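Local coordinates for protein oxidoreductase (Methanosarcina mazei, PDB 3KA7) that binds flavin-adenine dinucleotide and probably catalyses a redox reaction as a member of the flavin-containing amine oxidoreductase family, at residues 203-206 and 207-211. Residues are numbered along the deposited sequence; the frame is centred on the assembly and turned at random.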
# COMPACT_ATOMS: atom_id res chain seq x y z
N GLU A 203 9.31 13.79 9.77
CA GLU A 203 10.65 14.38 9.81
C GLU A 203 10.73 15.44 10.90
O GLU A 203 11.75 15.56 11.59
CB GLU A 203 11.01 15.00 8.46
CG GLU A 203 11.29 13.96 7.38
CD GLU A 203 11.47 14.58 6.01
OE1 GLU A 203 10.75 15.56 5.67
OE2 GLU A 203 12.33 14.09 5.25
N THR A 204 9.66 16.20 11.07
CA THR A 204 9.60 17.19 12.15
C THR A 204 9.76 16.57 13.54
O THR A 204 10.51 17.08 14.38
CB THR A 204 8.31 18.02 12.07
OG1 THR A 204 8.32 18.77 10.85
CG2 THR A 204 8.20 18.99 13.24
N VAL A 205 9.07 15.46 13.79
CA VAL A 205 9.13 14.76 15.07
C VAL A 205 10.52 14.18 15.30
O VAL A 205 11.06 14.24 16.41
CB VAL A 205 8.08 13.62 15.12
CG1 VAL A 205 8.27 12.75 16.36
CG2 VAL A 205 6.68 14.21 15.07
N ILE A 206 11.09 13.61 14.25
CA ILE A 206 12.41 13.02 14.36
C ILE A 206 13.41 14.10 14.77
O ILE A 206 14.19 13.91 15.69
CB ILE A 206 12.82 12.32 13.05
CG1 ILE A 206 11.85 11.16 12.78
CG2 ILE A 206 14.29 11.85 13.12
CD1 ILE A 206 11.93 10.57 11.36
N SER A 207 13.37 15.23 14.07
CA SER A 207 14.28 16.35 14.34
C SER A 207 14.09 16.90 15.76
O SER A 207 15.07 17.11 16.49
CB SER A 207 14.10 17.46 13.30
OG SER A 207 14.92 18.59 13.61
N ALA A 208 12.84 17.12 16.15
CA ALA A 208 12.50 17.62 17.49
C ALA A 208 12.98 16.69 18.60
O ALA A 208 13.23 17.13 19.73
CB ALA A 208 11.00 17.85 17.60
N ASN A 209 13.12 15.40 18.28
CA ASN A 209 13.57 14.44 19.27
C ASN A 209 15.05 14.04 19.14
O ASN A 209 15.48 13.03 19.70
CB ASN A 209 12.64 13.21 19.30
CG ASN A 209 11.27 13.54 19.88
OD1 ASN A 209 11.12 13.73 21.09
ND2 ASN A 209 10.27 13.59 19.03
N GLY A 210 15.82 14.85 18.42
CA GLY A 210 17.27 14.68 18.32
C GLY A 210 17.74 13.62 17.33
O GLY A 210 18.92 13.24 17.30
N GLY A 211 16.83 13.12 16.51
CA GLY A 211 17.21 12.14 15.50
C GLY A 211 17.81 12.83 14.31
O GLY A 211 17.52 14.01 14.05
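A Schellman motif closes the C-terminal end of helix 195-208, where Ile206 O accepts Gly211 N at 2.9 Å and Ser207 O takes Gly210 N at 3.1 Å. Gly210 is the C-prime residue, and its positive phi of 81° reverses the chain so that the Gly211 amide turns back onto the last helical turn. Within the helix the regular pattern still holds: Ala208 N bonds to Thr204 O at 2.9 Å in a nearly straight hydrogen bond. Val205 O is gripped twice by Asn209, weakly by its backbone N and more firmly by its side-chain ND2, 2.8 Å away and tilted 33° from the carbonyl plane. In Asn209, CG lies beside the backbone N and anti to the backbone C (chi1 -70°), which sets the amide alongside Val205, and ND2 comes within 3.4 Å of Val205 CG1. Ile206 CG2 lies 3.8 Å from Gly211 CA, an apolar contact across the motif. The buried face of the helix packs on helix 10-21 through Val205 on Ala17 and Ile206 on Leu13 and Ala16, while Ile206 also touches Ile213. Asn209-Gly211 thus link the helix to strand 212-214, an outermost strand of the parallel sheet in the Rossmann-type FAD-binding fold.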